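Local coordinates for protein acyltransferase (Actinoplanes teichomyceticus, PDB 4Q38) that probably transfers long acyl chains from coenzyme A to the amino sugar of teicoplanin-type glycopeptide antibiotics, at residues 122-127 / 164-169; 128-133 / 182-187. All blocks are in the same frame, centred on the assembly; numbering follows the deposited sequence.

Interaction 1. Residues 122-127 / 164-169; sequences ARYFHV and IHRRKY
The phenol oxygen of Tyr-124 and the NH2 of Arg-166 converge on one carboxylate oxygen: Glu-72 OE1 is hydrogen-bonded to the hydroxyl and forms a salt bridge with NH2. With the acid shared, Tyr-124 OH and Arg-166 NH2 lie 3.3 Å apart, the one close approach between the two segments. The hydroxyl sits at the edge of the guanidinium, near its plane, while the phenol ring is turned 37° against that plane.

Arg-166 sets out with CG anti to its own backbone N and stays extended until chi3, where a bend of -65° swings the guanidinium round. Its NE then holds OD2 of Asp-69, a second acid of helix 67-76. Tyr-124 is the junction residue between helix 119-123 and helix 125-143. It stands at the N-cap position of the second helix, and its ring also packs on Ile-73. Alongside, Arg-123 keeps its NH1 5.7 Å from Arg-166 NH2 and gives a hydrogen bond to the backbone oxygen of Gly-172.

With only 80 Å² buried, helix 157-169 meets this junction largely through a third helix. Asp-69 and Glu-72 balance the charge of Arg-166, and the two salt bridges, through NE and NH2, fix the rotation of its guanidinium. Glu-72, one of the two acids balancing this charge, also holds the tyrosine hydroxyl.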
loop_
_atom_site.group_PDB
_atom_site.type_symbol
_atom_site.label_atom_id
_atom_site.label_comp_id
_atom_site.label_asym_id
_atom_site.label_seq_id
_atom_site.Cartn_x
_atom_site.Cartn_y
_atom_site.Cartn_z
ATOM N N ALA A 122 -1.271 15.737 -11.868
ATOM C CA ALA A 122 -0.003 15.037 -11.647
ATOM C C ALA A 122 0.070 14.457 -10.235
ATOM O O ALA A 122 0.421 13.290 -10.058
ATOM C CB ALA A 122 1.167 15.967 -11.898
ATOM N N ARG A 123 -0.254 15.282 -9.240
ATOM C CA ARG A 123 -0.287 14.840 -7.836
ATOM C C ARG A 123 -1.259 13.680 -7.617
ATOM O O ARG A 123 -0.976 12.775 -6.839
ATOM C CB ARG A 123 -0.656 16.003 -6.907
ATOM C CG ARG A 123 0.429 17.069 -6.793
ATOM C CD ARG A 123 0.060 18.129 -5.761
ATOM N NE ARG A 123 -0.903 19.126 -6.242
ATOM C CZ ARG A 123 -2.133 19.281 -5.756
ATOM N NH1 ARG A 123 -2.593 18.486 -4.779
ATOM N NH2 ARG A 123 -2.910 20.242 -6.244
ATOM N N TYR A 124 -2.401 13.712 -8.295
ATOM C CA TYR A 124 -3.407 12.673 -8.120
ATOM C C TYR A 124 -3.337 11.567 -9.182
ATOM O O TYR A 124 -4.245 10.747 -9.283
ATOM C CB TYR A 124 -4.812 13.287 -8.069
ATOM C CG TYR A 124 -5.125 14.082 -6.814
ATOM C CD1 TYR A 124 -5.059 13.489 -5.547
ATOM C CD2 TYR A 124 -5.531 15.416 -6.896
ATOM C CE1 TYR A 124 -5.371 14.203 -4.404
ATOM C CE2 TYR A 124 -5.848 16.146 -5.754
ATOM C CZ TYR A 124 -5.763 15.538 -4.509
ATOM O OH TYR A 124 -6.077 16.253 -3.371
ATOM N N PHE A 125 -2.255 11.532 -9.958
ATOM C CA PHE A 125 -2.145 10.587 -11.077
ATOM C C PHE A 125 -2.539 9.153 -10.707
ATOM O O PHE A 125 -3.341 8.523 -11.380
ATOM C CB PHE A 125 -0.734 10.603 -11.686
ATOM C CG PHE A 125 -0.555 9.631 -12.825
ATOM C CD1 PHE A 125 -1.038 9.933 -14.105
ATOM C CD2 PHE A 125 0.082 8.407 -12.623
ATOM C CE1 PHE A 125 -0.889 9.029 -15.152
ATOM C CE2 PHE A 125 0.238 7.501 -13.667
ATOM C CZ PHE A 125 -0.244 7.817 -14.937
ATOM N N HIS A 126 -1.956 8.641 -9.636
ATOM C CA HIS A 126 -2.167 7.242 -9.255
ATOM C C HIS A 126 -3.494 6.986 -8.612
ATOM O O HIS A 126 -3.954 5.843 -8.533
ATOM C CB HIS A 126 -1.000 6.778 -8.395
ATOM C CG HIS A 126 0.285 6.713 -9.168
ATOM N ND1 HIS A 126 0.488 5.809 -10.146
ATOM C CD2 HIS A 126 1.428 7.511 -9.122
ATOM C CE1 HIS A 126 1.707 6.008 -10.693
ATOM N NE2 HIS A 126 2.282 7.041 -10.062
ATOM N N VAL A 127 -4.148 8.046 -8.154
ATOM C CA VAL A 127 -5.559 7.928 -7.788
ATOM C C VAL A 127 -6.405 7.654 -9.043
ATOM O O VAL A 127 -7.321 6.805 -9.018
ATOM C CB VAL A 127 -6.059 9.189 -7.052
ATOM C CG1 VAL A 127 -7.546 9.073 -6.731
ATOM C CG2 VAL A 127 -5.256 9.407 -5.780
ATOM N N ILE A 164 -2.897 9.968 4.229
ATOM C CA ILE A 164 -1.481 9.923 4.608
ATOM C C ILE A 164 -0.644 10.896 3.786
ATOM O O ILE A 164 0.203 11.594 4.333
ATOM C CB ILE A 164 -0.909 8.487 4.502
ATOM C CG1 ILE A 164 -1.375 7.636 5.703
ATOM C CG2 ILE A 164 0.615 8.500 4.378
ATOM C CD1 ILE A 164 -1.278 6.139 5.454
ATOM N N HIS A 165 -0.862 10.942 2.472
ATOM C CA HIS A 165 -0.102 11.887 1.650
ATOM C C HIS A 165 -0.229 13.292 2.173
ATOM O O HIS A 165 0.777 13.999 2.335
ATOM C CB HIS A 165 -0.505 11.826 0.174
ATOM C CG HIS A 165 0.325 12.731 -0.709
ATOM N ND1 HIS A 165 0.154 14.064 -0.735
ATOM C CD2 HIS A 165 1.366 12.451 -1.586
ATOM C CE1 HIS A 165 1.036 14.613 -1.585
ATOM N NE2 HIS A 165 1.773 13.628 -2.112
ATOM N N ARG A 166 -1.460 13.699 2.473
ATOM C CA ARG A 166 -1.737 15.068 2.901
ATOM C C ARG A 166 -1.156 15.358 4.283
ATOM O O ARG A 166 -0.620 16.440 4.514
ATOM C CB ARG A 166 -3.236 15.357 2.871
ATOM C CG ARG A 166 -3.614 16.786 3.251
ATOM C CD ARG A 166 -5.113 17.023 3.125
ATOM N NE ARG A 166 -5.574 16.913 1.738
ATOM C CZ ARG A 166 -5.629 17.924 0.871
ATOM N NH1 ARG A 166 -5.237 19.148 1.227
ATOM N NH2 ARG A 166 -6.073 17.707 -0.363
ATOM N N ARG A 167 -1.254 14.394 5.193
ATOM C CA ARG A 167 -0.641 14.545 6.525
ATOM C C ARG A 167 0.875 14.714 6.400
ATOM O O ARG A 167 1.475 15.565 7.053
ATOM C CB ARG A 167 -0.985 13.340 7.425
ATOM C CG ARG A 167 -0.467 13.426 8.860
ATOM C CD ARG A 167 -0.469 12.060 9.546
ATOM N NE ARG A 167 -1.697 11.310 9.267
ATOM C CZ ARG A 167 -1.812 9.980 9.285
ATOM N NH1 ARG A 167 -0.773 9.201 9.569
ATOM N NH2 ARG A 167 -2.982 9.421 9.005
ATOM N N LYS A 168 1.484 13.903 5.545
ATOM C CA LYS A 168 2.934 13.861 5.400
ATOM C C LYS A 168 3.528 15.086 4.682
ATOM O O LYS A 168 4.564 15.619 5.103
ATOM C CB LYS A 168 3.333 12.571 4.676
ATOM C CG LYS A 168 4.822 12.282 4.657
ATOM C CD LYS A 168 5.096 10.907 4.070
ATOM C CE LYS A 168 6.587 10.615 4.073
ATOM N NZ LYS A 168 6.911 9.346 3.369
ATOM N N TYR A 169 2.876 15.524 3.604
ATOM C CA TYR A 169 3.457 16.530 2.713
ATOM C C TYR A 169 2.750 17.880 2.707
ATOM O O TYR A 169 3.339 18.888 2.309
ATOM C CB TYR A 169 3.534 15.992 1.280
ATOM C CG TYR A 169 4.337 14.719 1.132
ATOM C CD1 TYR A 169 5.728 14.726 1.239
ATOM C CD2 TYR A 169 3.703 13.512 0.864
ATOM C CE1 TYR A 169 6.464 13.562 1.098
ATOM C CE2 TYR A 169 4.424 12.343 0.719
ATOM C CZ TYR A 169 5.803 12.371 0.838
ATOM O OH TYR A 169 6.509 11.203 0.683
#

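Interaction 2. Residues 128-133 / 182-187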
loop_
_atom_site.group_PDB
_atom_site.type_symbol
_atom_site.label_atom_id
_atom_site.label_comp_id
_atom_site.label_asym_id
_atom_site.label_seq_id
_atom_site.Cartn_x
_atom_site.Cartn_y
_atom_site.Cartn_z
ATOM N N TYR A 128 -6.102 8.360 -10.140
ATOM C CA TYR A 128 -6.815 8.120 -11.414
ATOM C C TYR A 128 -6.543 6.712 -11.935
ATOM O O TYR A 128 -7.449 6.044 -12.428
ATOM C CB TYR A 128 -6.460 9.174 -12.482
ATOM C CG TYR A 128 -6.787 10.575 -12.030
ATOM C CD1 TYR A 128 -8.095 10.927 -11.686
ATOM C CD2 TYR A 128 -5.790 11.530 -11.899
ATOM C CE1 TYR A 128 -8.397 12.199 -11.233
ATOM C CE2 TYR A 128 -6.077 12.811 -11.444
ATOM C CZ TYR A 128 -7.381 13.132 -11.116
ATOM O OH TYR A 128 -7.678 14.387 -10.661
ATOM N N VAL A 129 -5.290 6.270 -11.820
ATOM C CA VAL A 129 -4.950 4.875 -12.115
ATOM C C VAL A 129 -5.840 3.939 -11.309
ATOM O O VAL A 129 -6.432 3.015 -11.876
ATOM C CB VAL A 129 -3.472 4.537 -11.824
ATOM C CG1 VAL A 129 -3.216 3.046 -12.055
ATOM C CG2 VAL A 129 -2.544 5.339 -12.717
ATOM N N PHE A 130 -5.944 4.191 -9.999
ATOM C CA PHE A 130 -6.726 3.331 -9.114
ATOM C C PHE A 130 -8.200 3.327 -9.552
ATOM O O PHE A 130 -8.792 2.262 -9.729
ATOM C CB PHE A 130 -6.590 3.798 -7.652
ATOM C CG PHE A 130 -7.057 2.789 -6.623
ATOM C CD1 PHE A 130 -8.417 2.555 -6.401
ATOM C CD2 PHE A 130 -6.126 2.107 -5.835
ATOM C CE1 PHE A 130 -8.837 1.641 -5.437
ATOM C CE2 PHE A 130 -6.539 1.192 -4.876
ATOM C CZ PHE A 130 -7.894 0.964 -4.668
ATOM N N LEU A 131 -8.773 4.521 -9.738
ATOM C CA LEU A 131 -10.175 4.661 -10.171
ATOM C C LEU A 131 -10.448 3.939 -11.497
ATOM O O LEU A 131 -11.476 3.286 -11.658
ATOM C CB LEU A 131 -10.558 6.146 -10.310
ATOM C CG LEU A 131 -10.551 6.990 -9.031
ATOM C CD1 LEU A 131 -10.871 8.452 -9.306
ATOM C CD2 LEU A 131 -11.499 6.417 -7.988
ATOM N N ALA A 132 -9.526 4.071 -12.441
ATOM C CA ALA A 132 -9.690 3.463 -13.754
ATOM C C ALA A 132 -9.610 1.935 -13.678
ATOM O O ALA A 132 -10.108 1.235 -14.567
ATOM C CB ALA A 132 -8.646 4.004 -14.712
ATOM N N THR A 133 -8.998 1.430 -12.608
ATOM C CA THR A 133 -8.709 -0.002 -12.478
ATOM C C THR A 133 -9.723 -0.707 -11.575
ATOM O O THR A 133 -9.780 -1.939 -11.546
ATOM C CB THR A 133 -7.257 -0.217 -11.985
ATOM O OG1 THR A 133 -6.367 0.550 -12.804
ATOM C CG2 THR A 133 -6.842 -1.690 -12.028
ATOM N N TYR A 182 -1.044 -4.151 -5.213
ATOM C CA TYR A 182 -1.510 -5.368 -4.540
ATOM C C TYR A 182 -3.035 -5.409 -4.517
ATOM O O TYR A 182 -3.642 -6.415 -4.902
ATOM C CB TYR A 182 -0.968 -5.463 -3.112
ATOM C CG TYR A 182 0.478 -5.908 -2.997
ATOM C CD1 TYR A 182 1.528 -5.046 -3.333
ATOM C CD2 TYR A 182 0.802 -7.183 -2.508
ATOM C CE1 TYR A 182 2.856 -5.449 -3.213
ATOM C CE2 TYR A 182 2.129 -7.590 -2.382
ATOM C CZ TYR A 182 3.147 -6.720 -2.738
ATOM O OH TYR A 182 4.460 -7.111 -2.614
ATOM N N HIS A 183 -3.655 -4.314 -4.070
ATOM C CA HIS A 183 -5.112 -4.255 -4.022
ATOM C C HIS A 183 -5.675 -4.418 -5.406
ATOM O O HIS A 183 -6.628 -5.168 -5.607
ATOM C CB HIS A 183 -5.608 -2.924 -3.448
ATOM C CG HIS A 183 -4.899 -2.480 -2.193
ATOM N ND1 HIS A 183 -3.574 -2.267 -2.144
ATOM C CD2 HIS A 183 -5.393 -2.175 -0.927
ATOM C CE1 HIS A 183 -3.226 -1.857 -0.912
ATOM N NE2 HIS A 183 -4.341 -1.784 -0.168
ATOM N N LEU A 184 -5.086 -3.708 -6.367
ATOM C CA LEU A 184 -5.597 -3.668 -7.751
ATOM C C LEU A 184 -5.373 -4.951 -8.558
ATOM O O LEU A 184 -6.047 -5.183 -9.566
ATOM C CB LEU A 184 -5.005 -2.462 -8.506
ATOM C CG LEU A 184 -5.456 -1.075 -8.004
ATOM C CD1 LEU A 184 -4.703 0.045 -8.715
ATOM C CD2 LEU A 184 -6.951 -0.892 -8.142
ATOM N N ARG A 185 -4.437 -5.784 -8.118
ATOM C CA ARG A 185 -4.275 -7.095 -8.740
ATOM C C ARG A 185 -5.097 -8.176 -8.058
ATOM O O ARG A 185 -5.038 -9.337 -8.446
ATOM C CB ARG A 185 -2.807 -7.494 -8.777
ATOM C CG ARG A 185 -2.012 -6.767 -9.846
ATOM C CD ARG A 185 -0.552 -7.152 -9.759
ATOM N NE ARG A 185 0.117 -6.603 -8.572
ATOM C CZ ARG A 185 1.232 -7.102 -8.048
ATOM N NH1 ARG A 185 1.772 -8.219 -8.550
ATOM N NH2 ARG A 185 1.796 -6.515 -6.994
ATOM N N GLY A 186 -5.874 -7.809 -7.041
ATOM C CA GLY A 186 -6.666 -8.815 -6.350
ATOM C C GLY A 186 -5.842 -9.878 -5.628
ATOM O O GLY A 186 -6.290 -11.013 -5.475
ATOM N N ILE A 187 -4.644 -9.506 -5.189
ATOM C CA ILE A 187 -3.762 -10.415 -4.453
ATOM C C ILE A 187 -3.641 -10.058 -2.979
ATOM O O ILE A 187 -2.895 -10.709 -2.238
ATOM C CB ILE A 187 -2.354 -10.501 -5.112
ATOM C CG1 ILE A 187 -1.654 -9.130 -5.122
ATOM C CG2 ILE A 187 -2.492 -11.057 -6.522
ATOM C CD1 ILE A 187 -0.161 -9.179 -5.379
#
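Leu-184, on the last turn of helix 177-184, fits between Phe-130 and Thr-133 of helix 125-143, a buried helix-helix contact right beside a Schellman motif. The tight part is a CH-pi contact: Leu-184 CD2 stands 3.8 Å from the centroid of the Phe-130 ring and 7° off its normal, nearly over the centre of one face. The other methyl, CD1, reaches the rim of the ring, 3.8 Å from Phe-130 CD2, and comes near Phe-130 CA. The ring is presented this way because CG is anti to the backbone N of Phe-130 (chi1 -165°). Thr-133 closes on the leucine at about a right angle, with its CB 3.9 Å from Leu-184 CD2 and its CG2 against Leu-184 CB.

The contact is looser toward His-183, though still buried: its CB comes no nearer than 4.5 Å to Phe-130 CE2, obliquely to the ring. The imidazole pairs with Gln-157 and meets the Trp-179 ring edge-to-face; the His-183 side chain lies about 7 Å from the bound decanoyl sugar. Past Leu-184 the chain turns off at Gly-186, whose positive phi permits the Schellman bonds from Gly-186 N to His-183 O and from Ile-187 N to Tyr-182 O. Within its own helix, Thr-133 OG1, also bonded to His-94, donates back one turn to Val-129 O over 2.6 Å, tilted 32° from the carbonyl plane.

Both contacts use helix 125-143, interaction 1 at its N-cap and interaction 2 one to two turns further on, with their centres 16 Å apart. Their partners, helix 157-169 and helix 177-184, are consecutive in the chain, so one helix of the N-terminal domain receives both. Interaction 2 is a core contact, with 227 Å² buried through aliphatic and aromatic carbon alone, and through the His-183 side chain it comes within about 7 Å of the bound acyl sugar. Interaction 1 lies away from the annotated sites, covers about a third of that surface, and depends on charge supplied by helix 67-76. Direct carbon packing among buried residues thus gives way to a carboxylate-mediated link where one partner is partly exposed.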